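Local coordinates for protein subclass B3 metallo-beta-lactamase (Sphingobium indicum, PDB 7LUU) that probably hydrolyses beta-lactam antibiotics at a two-zinc active site in which a glutamate takes part in metal binding, at residues Arg177-Gly182 against Ile192-Thr197; Tyr69-Ala74 against Pro99-Asn104; Arg63-Ser68 against Arg216-Val221; Ala250-Met255 against Ser285-Ser290. All coordinates share one frame; numbering follows the deposited sequence. Where two conformers were deposited one is given.

Interaction 1. Residues Arg177-Gly182 against Ile192-Thr197; sequences RVMKDG and ITAHAT
T193, on strand 190-196, meets the incoming loop through its methyl branch, CG2, which lies against the backbone carbonyl of G182. The A194 CB touches M179 CB at 3.8 Å, and a methyl is small enough to let the loop backbone pass directly over it. The A194 carbonyl accepts a hydrogen bond from G182 N (2.8 Å, N-H...O angle 147°). G182 has a positive phi of 86°, where a side chain would press on the carbonyl of D181, so glycine fits. The H195 side chain leaves its backbone on the far side from the loop, and its NE2 is hydrogen-bonded to S208 OG. The A196 N-H reaches D181 OD1 at 2.9 Å, coming from above the carboxylate plane. D181 CG is anti to the backbone N (chi1 180°), which swings the carboxylate across to that N-H. One water joins the same OD1 to the A196 carbonyl, so two protons grip that oxygen. The contact ties the loop after strand 176-178 of one sheet to strand 190-196 of the other, with M179 and A194 packing on W207 of strand 205-213 and H195 on R254 of helix 242-257.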
loop_
_atom_site.group_PDB
_atom_site.type_symbol
_atom_site.label_atom_id
_atom_site.label_comp_id
_atom_site.label_asym_id
_atom_site.label_seq_id
_atom_site.Cartn_x
_atom_site.Cartn_y
_atom_site.Cartn_z
ATOM N N ARG A 177 7.956 -13.007 0.036
ATOM C CA ARG A 177 9.329 -12.615 -0.167
ATOM C C ARG A 177 9.508 -11.349 0.629
ATOM O O ARG A 177 8.707 -10.427 0.474
ATOM C CB ARG A 177 9.605 -12.303 -1.638
ATOM C CG ARG A 177 10.986 -11.670 -1.877
ATOM C CD ARG A 177 11.199 -11.616 -3.387
ATOM N NE ARG A 177 12.382 -10.879 -3.768
ATOM C CZ ARG A 177 12.964 -11.016 -4.962
ATOM N NH1 ARG A 177 14.052 -10.319 -5.271
ATOM N NH2 ARG A 177 12.452 -11.877 -5.842
ATOM N N VAL A 178 10.522 -11.311 1.493
ATOM C CA VAL A 178 10.792 -10.109 2.294
ATOM C C VAL A 178 11.821 -9.237 1.578
ATOM O O VAL A 178 12.885 -9.727 1.164
ATOM C CB VAL A 178 11.306 -10.497 3.680
ATOM C CG1 VAL A 178 11.830 -9.300 4.457
ATOM C CG2 VAL A 178 10.186 -11.170 4.448
ATOM N N MET A 179 11.530 -7.946 1.463
ATOM C CA MET A 179 12.548 -6.953 1.047
ATOM C C MET A 179 13.020 -6.127 2.222
ATOM O O MET A 179 12.208 -5.673 3.030
ATOM C CB MET A 179 11.950 -5.965 0.099
ATOM C CG MET A 179 11.326 -6.700 -0.811
ATOM S SD MET A 179 12.384 -6.980 -2.069
ATOM C CE MET A 179 11.288 -5.934 -2.955
ATOM N N LYS A 180 14.323 -5.859 2.234
ATOM C CA LYS A 180 14.923 -4.932 3.179
ATOM C C LYS A 180 14.772 -3.516 2.682
ATOM O O LYS A 180 14.522 -3.261 1.515
ATOM C CB LYS A 180 16.418 -5.213 3.290
ATOM C CG LYS A 180 16.728 -6.609 3.816
ATOM C CD LYS A 180 18.184 -6.697 4.150
ATOM C CE LYS A 180 18.545 -8.004 4.821
ATOM N NZ LYS A 180 19.948 -8.410 4.484
ATOM N N ASP A 181 14.817 -2.595 3.623
ATOM C CA ASP A 181 14.810 -1.192 3.246
ATOM C C ASP A 181 15.932 -0.881 2.249
ATOM O O ASP A 181 17.099 -1.238 2.468
ATOM C CB ASP A 181 14.970 -0.354 4.510
ATOM C CG ASP A 181 14.984 1.116 4.210
ATOM O OD1 ASP A 181 14.151 1.563 3.425
ATOM O OD2 ASP A 181 15.854 1.862 4.765
ATOM N N GLY A 182 15.579 -0.251 1.121
ATOM C CA GLY A 182 16.560 0.056 0.075
ATOM C C GLY A 182 16.792 -1.062 -0.928
ATOM O O GLY A 182 17.490 -0.835 -1.942
ATOM N N ILE A 192 12.227 -1.853 -9.113
ATOM C CA ILE A 192 11.338 -1.296 -8.091
ATOM C C ILE A 192 12.079 -1.274 -6.756
ATOM O O ILE A 192 12.499 -2.324 -6.261
ATOM C CB ILE A 192 10.066 -2.147 -7.988
ATOM C CG1 ILE A 192 9.382 -2.175 -9.398
ATOM C CG2 ILE A 192 9.119 -1.540 -6.949
ATOM C CD1 ILE A 192 8.376 -3.368 -9.536
ATOM N N THR A 193 12.148 -0.125 -6.109
ATOM C CA THR A 193 12.868 -0.060 -4.843
ATOM C C THR A 193 11.894 -0.071 -3.675
ATOM O O THR A 193 10.878 0.624 -3.698
ATOM C CB THR A 193 13.763 1.178 -4.753
ATOM O OG1 THR A 193 14.723 1.142 -5.830
ATOM C CG2 THR A 193 14.493 1.216 -3.417
ATOM N N ALA A 194 12.211 -0.871 -2.642
ATOM C CA ALA A 194 11.413 -0.908 -1.394
ATOM C C ALA A 194 11.951 0.147 -0.424
ATOM O O ALA A 194 13.177 0.256 -0.234
ATOM C CB ALA A 194 11.545 -2.319 -0.765
ATOM N N HIS A 195 11.053 0.920 0.201
ATOM C CA HIS A 195 11.458 1.897 1.221
ATOM C C HIS A 195 10.643 1.655 2.470
ATOM O O HIS A 195 9.425 1.798 2.442
ATOM C CB HIS A 195 11.249 3.342 0.767
ATOM C CG HIS A 195 11.838 3.632 -0.559
ATOM N ND1 HIS A 195 13.142 4.055 -0.740
ATOM C CD2 HIS A 195 11.293 3.522 -1.797
ATOM C CE1 HIS A 195 13.361 4.243 -2.034
ATOM N NE2 HIS A 195 12.264 3.924 -2.705
ATOM N N ALA A 196 11.303 1.346 3.571
ATOM C CA ALA A 196 10.544 1.237 4.825
ATOM C C ALA A 196 9.958 2.587 5.177
ATOM O O ALA A 196 10.709 3.578 5.311
ATOM C CB ALA A 196 11.459 0.771 5.960
ATOM N N THR A 197 8.619 2.652 5.414
ATOM C CA THR A 197 8.010 3.948 5.783
ATOM C C THR A 197 7.077 3.687 6.964
ATOM O O THR A 197 5.853 3.716 6.837
ATOM C CB THR A 197 7.280 4.624 4.610
ATOM O OG1 THR A 197 6.432 3.660 3.947
ATOM C CG2 THR A 197 8.313 5.173 3.618
HETATM O O HOH W 1 13.181 4.084 4.130
#

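Interaction 2. Residues Tyr69-Ala74 against Pro99-Asn104; sequences YLVGFA and PMILSN
V71 and N104 bring the two backbones to within 5.5 Å, CA to CA, where the chain leaving strand 68-70 passes helix 98-107. The N104 amide makes the polar link: its ND2 gives a nearly straight hydrogen bond to V71 O (2.9 Å, N-H...O angle 169°). The acceptor lies in the plane of the amide, whereas the donor stands above the plane of the V71 carbonyl. Asparagine suits this buried place because its short amide can reach a backbone carbonyl of the loop. A water accepts from the same ND2 and donates to G72 O, extending the link by one residue. Alongside the amide, V71 CB packs on N104 CB at 3.8 Å as the two side chains slide past each other in opposite directions, and V71 CG2 touches I101 CG2.

F73 completes the apolar part. With chi1 at -51° its ring swings toward the helix, and M100 CB meets the ring edge at CZ, 3.7 Å away. M100 SD lies obliquely to the ring, 4.9 Å from its centroid, a Met-aromatic contact. I101 CG1 approaches F73 CE2 at 3.8 Å, the two side chains crossing at about a right angle, while L134 of helix 131-138 and L89 of strand 87-90 also touch I101. Such helix-on-sheet packing is characteristic of the alpha-beta/beta-alpha sandwich of metallo-beta-lactamases, here on the outer side of the N-terminal sheet.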
loop_
_atom_site.group_PDB
_atom_site.type_symbol
_atom_site.label_atom_id
_atom_site.label_comp_id
_atom_site.label_asym_id
_atom_site.label_seq_id
_atom_site.Cartn_x
_atom_site.Cartn_y
_atom_site.Cartn_z
ATOM N N TYR A 69 -0.080 1.483 -14.465
ATOM C CA TYR A 69 -1.526 1.679 -14.503
ATOM C C TYR A 69 -2.145 1.673 -13.114
ATOM O O TYR A 69 -1.595 1.147 -12.159
ATOM C CB TYR A 69 -2.218 0.545 -15.292
ATOM C CG TYR A 69 -1.678 0.352 -16.674
ATOM C CD1 TYR A 69 -0.480 -0.336 -16.896
ATOM C CD2 TYR A 69 -2.364 0.857 -17.767
ATOM C CE1 TYR A 69 0.021 -0.540 -18.227
ATOM C CE2 TYR A 69 -1.871 0.653 -19.082
ATOM C CZ TYR A 69 -0.699 -0.047 -19.297
ATOM O OH TYR A 69 -0.203 -0.226 -20.605
ATOM N N LEU A 70 -3.366 2.179 -13.053
ATOM C CA LEU A 70 -4.213 2.033 -11.862
ATOM C C LEU A 70 -5.360 1.086 -12.148
ATOM O O LEU A 70 -6.072 1.231 -13.160
ATOM C CB LEU A 70 -4.806 3.379 -11.450
ATOM C CG LEU A 70 -3.681 4.267 -10.879
ATOM C CD1 LEU A 70 -4.168 5.686 -10.580
ATOM C CD2 LEU A 70 -2.912 3.651 -9.655
ATOM N N VAL A 71 -5.561 0.131 -11.244
ATOM C CA VAL A 71 -6.653 -0.855 -11.408
ATOM C C VAL A 71 -7.480 -0.985 -10.131
ATOM O O VAL A 71 -8.244 -1.935 -9.953
ATOM C CB VAL A 71 -6.134 -2.238 -11.833
ATOM C CG1 VAL A 71 -5.596 -2.154 -13.276
ATOM C CG2 VAL A 71 -5.067 -2.792 -10.844
ATOM N N GLY A 72 -7.358 -0.004 -9.250
ATOM C CA GLY A 72 -8.076 0.023 -7.998
ATOM C C GLY A 72 -9.403 0.774 -8.054
ATOM O O GLY A 72 -10.197 0.596 -9.008
ATOM N N PHE A 73 -9.732 1.451 -6.964
ATOM C CA PHE A 73 -11.100 1.949 -6.707
ATOM C C PHE A 73 -11.046 3.404 -6.260
ATOM O O PHE A 73 -9.969 3.948 -6.039
ATOM C CB PHE A 73 -11.753 1.102 -5.614
ATOM C CG PHE A 73 -11.652 -0.359 -5.911
ATOM C CD1 PHE A 73 -12.589 -0.936 -6.743
ATOM C CD2 PHE A 73 -10.546 -1.139 -5.487
ATOM C CE1 PHE A 73 -12.486 -2.279 -7.083
ATOM C CE2 PHE A 73 -10.447 -2.472 -5.865
ATOM C CZ PHE A 73 -11.395 -3.058 -6.645
ATOM N N ALA A 74 -12.240 4.013 -6.024
ATOM C CA ALA A 74 -12.229 5.418 -5.666
ATOM C C ALA A 74 -11.522 5.645 -4.355
ATOM O O ALA A 74 -10.868 6.681 -4.171
ATOM C CB ALA A 74 -13.669 5.951 -5.609
ATOM N N PRO A 99 -11.764 -10.223 -7.220
ATOM C CA PRO A 99 -12.327 -10.369 -8.583
ATOM C C PRO A 99 -12.455 -9.050 -9.347
ATOM O O PRO A 99 -12.307 -9.058 -10.583
ATOM C CB PRO A 99 -13.725 -10.967 -8.349
ATOM C CG PRO A 99 -13.833 -11.233 -6.916
ATOM C CD PRO A 99 -12.695 -10.667 -6.153
ATOM N N MET A 100 -12.765 -7.942 -8.657
ATOM C CA MET A 100 -12.889 -6.634 -9.310
ATOM C C MET A 100 -11.536 -6.174 -9.836
ATOM O O MET A 100 -11.433 -5.652 -10.941
ATOM C CB MET A 100 -13.487 -5.640 -8.281
ATOM C CG MET A 100 -14.828 -6.134 -7.537
ATOM S SD MET A 100 -15.088 -5.002 -6.133
ATOM C CE MET A 100 -16.490 -5.813 -5.369
ATOM N N ILE A 101 -10.469 -6.407 -9.059
ATOM C CA ILE A 101 -9.114 -6.076 -9.526
ATOM C C ILE A 101 -8.758 -6.866 -10.775
ATOM O O ILE A 101 -8.242 -6.294 -11.760
ATOM C CB ILE A 101 -8.088 -6.344 -8.407
ATOM C CG1 ILE A 101 -8.309 -5.278 -7.331
ATOM C CG2 ILE A 101 -6.619 -6.180 -8.943
ATOM C CD1 ILE A 101 -7.600 -5.650 -5.965
ATOM N N LEU A 102 -8.997 -8.178 -10.752
ATOM C CA LEU A 102 -8.631 -9.002 -11.903
ATOM C C LEU A 102 -9.451 -8.579 -13.130
ATOM O O LEU A 102 -8.931 -8.553 -14.248
ATOM C CB LEU A 102 -8.874 -10.483 -11.576
ATOM C CG LEU A 102 -8.035 -11.100 -10.440
ATOM C CD1 LEU A 102 -8.545 -12.493 -9.990
ATOM C CD2 LEU A 102 -6.606 -11.093 -10.860
ATOM N N SER A 103 -10.726 -8.263 -12.938
ATOM C CA SER A 103 -11.524 -7.721 -14.030
ATOM C C SER A 103 -10.888 -6.451 -14.614
ATOM O O SER A 103 -10.855 -6.268 -15.836
ATOM C CB SER A 103 -12.951 -7.438 -13.542
ATOM O OG SER A 103 -13.733 -6.863 -14.586
ATOM N N ASN A 104 -10.439 -5.535 -13.740
ATOM C CA ASN A 104 -9.818 -4.306 -14.217
ATOM C C ASN A 104 -8.532 -4.612 -14.988
ATOM O O ASN A 104 -8.209 -3.941 -15.979
ATOM C CB ASN A 104 -9.541 -3.392 -13.037
ATOM C CG ASN A 104 -10.792 -2.648 -12.579
ATOM O OD1 ASN A 104 -11.817 -2.598 -13.315
ATOM N ND2 ASN A 104 -10.744 -2.076 -11.382
HETATM O O HOH W 2 -12.751 -0.063 -10.065
#

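Interaction 3. Residues Arg63-Ser68 against Arg216-Val221; sequences RVFGNS and RCKAIV
F65 and K218 lie where strand 63-65 passes over strand 216-221, the short axes 9.3 Å apart at their closest and their directions 109° from each other, so mainly side chains make the contact, without hydrogen bonds between the segments. The F65 ring carries most of it. With CG anti to the backbone N (chi1 -173°), it projects onto the strand, and the aliphatic chain of K218 lies across one face: CD stands 3.8 Å from the ring centroid, almost on the normal, as a CH-pi contact. K218 NZ offers at most a weak cation-pi attraction. Lysine suits the site because its methylenes cover the ring face while the ammonium stays farther above it.

R216 meets the ring twice. Its carbonyl oxygen lies in the ring plane, 3.6 Å from F65 CE2, and its guanidinium offers a face to the ring atom CZ, the two planes 71° apart. This aromatic is carried by a classic beta bulge in which V64 and F65 both face S68, closed by a type II' turn over F65 to S68. G66 takes a positive phi, which glycine tolerates readily. The two strands belong to the two facing sheets of the metallo-beta-lactamase sandwich. Farther along, I220 sends its CD1 to S68 CB at 3.7 Å and to V64 CG1 at 4.2 Å. The S68 hydroxyl is held by W209 NE1, and C217 pairs with C212 in a disulfide.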
loop_
_atom_site.group_PDB
_atom_site.type_symbol
_atom_site.label_atom_id
_atom_site.label_comp_id
_atom_site.label_asym_id
_atom_site.label_seq_id
_atom_site.Cartn_x
_atom_site.Cartn_y
_atom_site.Cartn_z
ATOM N N ARG A 63 -4.123 4.225 -17.465
ATOM C CA ARG A 63 -2.656 4.316 -17.523
ATOM C C ARG A 63 -2.225 5.556 -16.755
ATOM O O ARG A 63 -2.845 6.628 -16.883
ATOM C CB ARG A 63 -2.152 4.412 -18.978
ATOM C CG ARG A 63 -0.616 4.544 -19.088
ATOM C CD ARG A 63 -0.215 5.070 -20.523
ATOM N NE ARG A 63 -0.905 4.294 -21.532
ATOM C CZ ARG A 63 -0.585 3.059 -21.866
ATOM N NH1 ARG A 63 0.440 2.460 -21.289
ATOM N NH2 ARG A 63 -1.286 2.410 -22.799
ATOM N N VAL A 64 -1.210 5.405 -15.903
ATOM C CA VAL A 64 -0.608 6.522 -15.192
ATOM C C VAL A 64 0.423 7.165 -16.096
ATOM O O VAL A 64 0.328 8.343 -16.450
ATOM C CB VAL A 64 0.042 6.040 -13.883
ATOM C CG1 VAL A 64 0.743 7.167 -13.106
ATOM C CG2 VAL A 64 -1.049 5.507 -12.903
ATOM N N PHE A 65 1.415 6.380 -16.480
ATOM C CA PHE A 65 2.455 6.862 -17.364
ATOM C C PHE A 65 3.182 5.612 -17.843
ATOM O O PHE A 65 3.388 4.675 -17.072
ATOM C CB PHE A 65 3.431 7.800 -16.642
ATOM C CG PHE A 65 4.406 8.447 -17.549
ATOM C CD1 PHE A 65 4.003 9.528 -18.330
ATOM C CD2 PHE A 65 5.729 8.011 -17.617
ATOM C CE1 PHE A 65 4.906 10.166 -19.186
ATOM C CE2 PHE A 65 6.663 8.675 -18.489
ATOM C CZ PHE A 65 6.233 9.694 -19.285
ATOM N N GLY A 66 3.512 5.576 -19.116
ATOM C CA GLY A 66 4.367 4.445 -19.487
ATOM C C GLY A 66 3.634 3.148 -19.343
ATOM O O GLY A 66 2.461 3.029 -19.662
ATOM N N ASN A 67 4.346 2.224 -18.701
ATOM C CA ASN A 67 3.957 0.862 -18.435
ATOM C C ASN A 67 3.127 0.700 -17.171
ATOM O O ASN A 67 2.859 -0.428 -16.777
ATOM C CB ASN A 67 5.232 -0.012 -18.346
ATOM C CG ASN A 67 6.186 0.293 -17.091
ATOM O OD1 ASN A 67 6.058 1.254 -16.323
ATOM N ND2 ASN A 67 7.222 -0.550 -16.977
ATOM N N SER A 68 2.725 1.798 -16.531
ATOM C CA SER A 68 2.195 1.725 -15.178
ATOM C C SER A 68 0.757 2.198 -15.201
ATOM O O SER A 68 0.439 3.227 -15.833
ATOM C CB SER A 68 3.063 2.662 -14.254
ATOM O OG SER A 68 4.389 2.062 -14.151
ATOM N N ARG A 216 11.390 9.631 -22.254
ATOM C CA ARG A 216 11.061 10.419 -21.066
ATOM C C ARG A 216 10.648 9.467 -19.961
ATOM O O ARG A 216 9.863 8.557 -20.225
ATOM C CB ARG A 216 9.927 11.403 -21.340
ATOM C CG ARG A 216 10.255 12.345 -22.511
ATOM C CD ARG A 216 9.458 13.649 -22.396
ATOM N NE ARG A 216 8.019 13.397 -22.268
ATOM C CZ ARG A 216 7.296 13.606 -21.167
ATOM N NH1 ARG A 216 7.862 14.097 -20.057
ATOM N NH2 ARG A 216 5.994 13.345 -21.194
ATOM N N CYS A 217 11.265 9.613 -18.786
ATOM C CA CYS A 217 10.940 8.748 -17.670
ATOM C C CYS A 217 10.445 9.597 -16.516
ATOM O O CYS A 217 10.857 10.746 -16.346
ATOM C CB CYS A 217 12.100 7.936 -17.148
ATOM S SG CYS A 217 12.824 6.823 -18.480
ATOM N N LYS A 218 9.542 9.012 -15.741
ATOM C CA LYS A 218 9.033 9.668 -14.534
ATOM C C LYS A 218 9.223 8.731 -13.365
ATOM O O LYS A 218 8.966 7.526 -13.480
ATOM C CB LYS A 218 7.558 10.002 -14.591
ATOM C CG LYS A 218 7.260 11.119 -15.600
ATOM C CD LYS A 218 5.739 11.484 -15.469
ATOM C CE LYS A 218 5.247 12.429 -16.551
ATOM N NZ LYS A 218 5.830 13.756 -16.190
ATOM N N ALA A 219 9.628 9.285 -12.246
ATOM C CA ALA A 219 9.787 8.547 -11.007
ATOM C C ALA A 219 8.449 8.449 -10.286
ATOM O O ALA A 219 7.889 9.487 -9.873
ATOM C CB ALA A 219 10.785 9.277 -10.120
ATOM N N ILE A 220 7.902 7.228 -10.168
ATOM C CA ILE A 220 6.602 7.037 -9.525
ATOM C C ILE A 220 6.845 6.522 -8.103
ATOM O O ILE A 220 7.702 5.644 -7.855
ATOM C CB ILE A 220 5.744 6.021 -10.310
ATOM C CG1 ILE A 220 5.541 6.555 -11.762
ATOM C CG2 ILE A 220 4.421 5.836 -9.637
ATOM C CD1 ILE A 220 4.623 5.556 -12.588
ATOM N N VAL A 221 6.045 7.018 -7.155
ATOM C CA VAL A 221 6.083 6.540 -5.790
ATOM C C VAL A 221 4.686 6.050 -5.436
ATOM O O VAL A 221 3.738 6.831 -5.519
ATOM C CB VAL A 221 6.467 7.680 -4.832
ATOM C CG1 VAL A 221 6.399 7.210 -3.354
ATOM C CG2 VAL A 221 7.908 8.100 -5.164
#

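Interaction 4. Residues Ala250-Met255 against Ser285-Ser290; sequences ASYRRM and SYAERS
Y252 reaches across to the neighbouring helix and meets S290 with its ring edge: S290 OG lies in the ring plane and accepts a hydrogen bond from Y252 OH at 2.8 Å. The serine hydroxyl is placed for this by its first torsion, which sets OG anti to the backbone N (chi1 174°). Its own hydroxyl is bonded in turn to the carbonyl of L226, so the two hydroxyls and that carbonyl form a short chain. Nearer the helix axis, the Y252 atom CD1 rests 4.0 Å from A287 CB.

A287 sits where the helices come closest, with Y252 and A287 only 5.3 Å apart, CA to CA. The small methyl permits this approach, the axes being 9.0 Å apart and nearly antiparallel at a crossing angle of -161°. M255 CB also touches A287 CB at 3.9 Å. The M255 chain is bent at chi2 and chi3, both near -60°, which turns its methyl CE across to Y286 CD2 at 3.8 Å. The Y286 ring is met obliquely there, and its hydroxyl is bonded to the carbonyl of S224.

The contact is therefore mostly apolar, fitting for a buried helix pair, while each polar end within it has a partner. Because Y252 donates to S290 and S290 onward to L226, S290 of helix 282-300 connects Y252 of helix 242-257 to the L226 carbonyl, and the tyrosine hydroxyl is anchored while A287 packs at its ring.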
loop_
_atom_site.group_PDB
_atom_site.type_symbol
_atom_site.label_atom_id
_atom_site.label_comp_id
_atom_site.label_asym_id
_atom_site.label_seq_id
_atom_site.Cartn_x
_atom_site.Cartn_y
_atom_site.Cartn_z
ATOM N N ALA A 250 11.404 8.780 10.507
ATOM C CA ALA A 250 12.210 8.227 9.414
ATOM C C ALA A 250 11.442 8.258 8.105
ATOM O O ALA A 250 12.004 8.563 7.043
ATOM C CB ALA A 250 12.590 6.781 9.734
ATOM N N SER A 251 10.140 8.016 8.180
ATOM C CA SER A 251 9.303 8.080 6.987
ATOM C C SER A 251 9.285 9.482 6.387
ATOM O O SER A 251 9.298 9.625 5.154
ATOM C CB SER A 251 7.883 7.676 7.333
ATOM O OG SER A 251 7.858 6.282 7.615
ATOM N N TYR A 252 9.198 10.514 7.228
ATOM C CA TYR A 252 9.155 11.870 6.695
ATOM C C TYR A 252 10.460 12.197 5.991
ATOM O O TYR A 252 10.452 12.825 4.924
ATOM C CB TYR A 252 8.873 12.875 7.815
ATOM C CG TYR A 252 7.605 12.604 8.544
ATOM C CD1 TYR A 252 6.546 11.983 7.908
ATOM C CD2 TYR A 252 7.483 12.978 9.905
ATOM C CE1 TYR A 252 5.367 11.714 8.593
ATOM C CE2 TYR A 252 6.299 12.743 10.608
ATOM C CZ TYR A 252 5.228 12.123 9.929
ATOM O OH TYR A 252 4.065 11.882 10.645
ATOM N N ARG A 253 11.586 11.745 6.564
ATOM C CA ARG A 253 12.897 11.976 5.949
ATOM C C ARG A 253 13.006 11.231 4.620
ATOM O O ARG A 253 13.453 11.814 3.611
ATOM C CB ARG A 253 14.043 11.530 6.875
ATOM C CG ARG A 253 14.188 12.359 8.186
ATOM C CD ARG A 253 15.497 12.043 8.999
ATOM N NE ARG A 253 15.547 10.690 9.556
ATOM C CZ ARG A 253 15.053 10.348 10.757
ATOM N NH1 ARG A 253 14.469 11.256 11.530
ATOM N NH2 ARG A 253 15.148 9.115 11.175
ATOM N N ARG A 254 12.500 9.993 4.583
ATOM C CA ARG A 254 12.508 9.209 3.347
ATOM C C ARG A 254 11.657 9.891 2.300
ATOM O O ARG A 254 12.076 10.065 1.140
ATOM C CB ARG A 254 11.992 7.788 3.598
ATOM C CG ARG A 254 11.738 6.989 2.306
ATOM C CD ARG A 254 13.084 6.807 1.561
ATOM N NE ARG A 254 14.069 6.241 2.486
ATOM C CZ ARG A 254 15.358 6.583 2.531
ATOM N NH1 ARG A 254 15.855 7.486 1.677
ATOM N NH2 ARG A 254 16.162 6.053 3.448
ATOM N N MET A 255 10.416 10.237 2.672
ATOM C CA MET A 255 9.502 10.809 1.682
ATOM C C MET A 255 9.985 12.178 1.178
ATOM O O MET A 255 9.737 12.532 0.027
ATOM C CB MET A 255 8.099 10.920 2.302
ATOM C CG MET A 255 7.465 9.571 2.485
ATOM S SD MET A 255 7.150 8.632 0.938
ATOM C CE MET A 255 5.967 9.699 0.242
ATOM N N SER A 285 4.870 17.177 0.331
ATOM C CA SER A 285 3.570 17.629 0.857
ATOM C C SER A 285 2.833 16.515 1.565
ATOM O O SER A 285 2.166 16.752 2.590
ATOM C CB SER A 285 2.718 18.196 -0.271
ATOM O OG SER A 285 3.369 19.397 -0.712
ATOM N N TYR A 286 2.878 15.325 0.991
ATOM C CA TYR A 286 2.230 14.172 1.601
ATOM C C TYR A 286 2.794 13.934 2.994
ATOM O O TYR A 286 2.051 13.659 3.942
ATOM C CB TYR A 286 2.442 12.964 0.697
ATOM C CG TYR A 286 1.809 11.630 1.101
ATOM C CD1 TYR A 286 0.443 11.419 0.968
ATOM C CD2 TYR A 286 2.596 10.619 1.667
ATOM C CE1 TYR A 286 -0.129 10.176 1.298
ATOM C CE2 TYR A 286 2.041 9.385 2.013
ATOM C CZ TYR A 286 0.691 9.190 1.857
ATOM O OH TYR A 286 0.129 7.976 2.116
ATOM N N ALA A 287 4.124 13.957 3.117
ATOM C CA ALA A 287 4.752 13.776 4.435
ATOM C C ALA A 287 4.357 14.896 5.386
ATOM O O ALA A 287 4.098 14.644 6.557
ATOM C CB ALA A 287 6.257 13.731 4.290
ATOM N N GLU A 288 4.335 16.146 4.910
ATOM C CA GLU A 288 3.976 17.253 5.804
ATOM C C GLU A 288 2.553 17.112 6.323
ATOM O O GLU A 288 2.282 17.456 7.493
ATOM C CB GLU A 288 4.121 18.598 5.102
ATOM C CG GLU A 288 3.847 19.770 6.075
ATOM C CD GLU A 288 4.769 19.752 7.323
ATOM O OE1 GLU A 288 6.000 19.460 7.216
ATOM O OE2 GLU A 288 4.228 20.000 8.428
ATOM N N ARG A 289 1.622 16.647 5.462
ATOM C CA ARG A 289 0.243 16.341 5.922
ATOM C C ARG A 289 0.241 15.383 7.100
ATOM O O ARG A 289 -0.445 15.636 8.123
ATOM C CB ARG A 289 -0.626 15.787 4.759
ATOM C CG ARG A 289 -1.974 15.059 5.199
ATOM C CD ARG A 289 -2.771 14.402 4.055
ATOM N NE ARG A 289 -4.092 13.958 4.568
ATOM C CZ ARG A 289 -4.279 12.789 5.208
ATOM N NH1 ARG A 289 -5.458 12.449 5.715
ATOM N NH2 ARG A 289 -3.258 11.939 5.330
ATOM N N SER A 290 1.027 14.286 6.976
ATOM C CA SER A 290 1.131 13.309 8.059
ATOM C C SER A 290 1.755 13.944 9.296
ATOM O O SER A 290 1.267 13.757 10.412
ATOM C CB SER A 290 1.959 12.115 7.607
ATOM O OG SER A 290 2.168 11.235 8.708
#

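Overall arrangement
Interaction 3 spans the longest stretch of chain and encloses interactions 2 and 1, which follow one another in sequence, while interaction 4 comes last. Interactions 2 and 3 touch directly, since strands 62-65 and 68-70 are neighbours in the seven-stranded sheet, and their centres lie 18 Å apart. Interaction 1 also reaches that sheet through strand 176-178, and it shares the six-stranded sheet with interaction 3. Interaction 4 joins two helices and touches interaction 1 through T197 with S251 and H195 with R254. Interactions 2 and 4 lie farthest apart, about 27 Å between centres, on opposite sides of the chain's centre. Together they tie both sheets and helices on both sides into the sandwich that carries the zinc site.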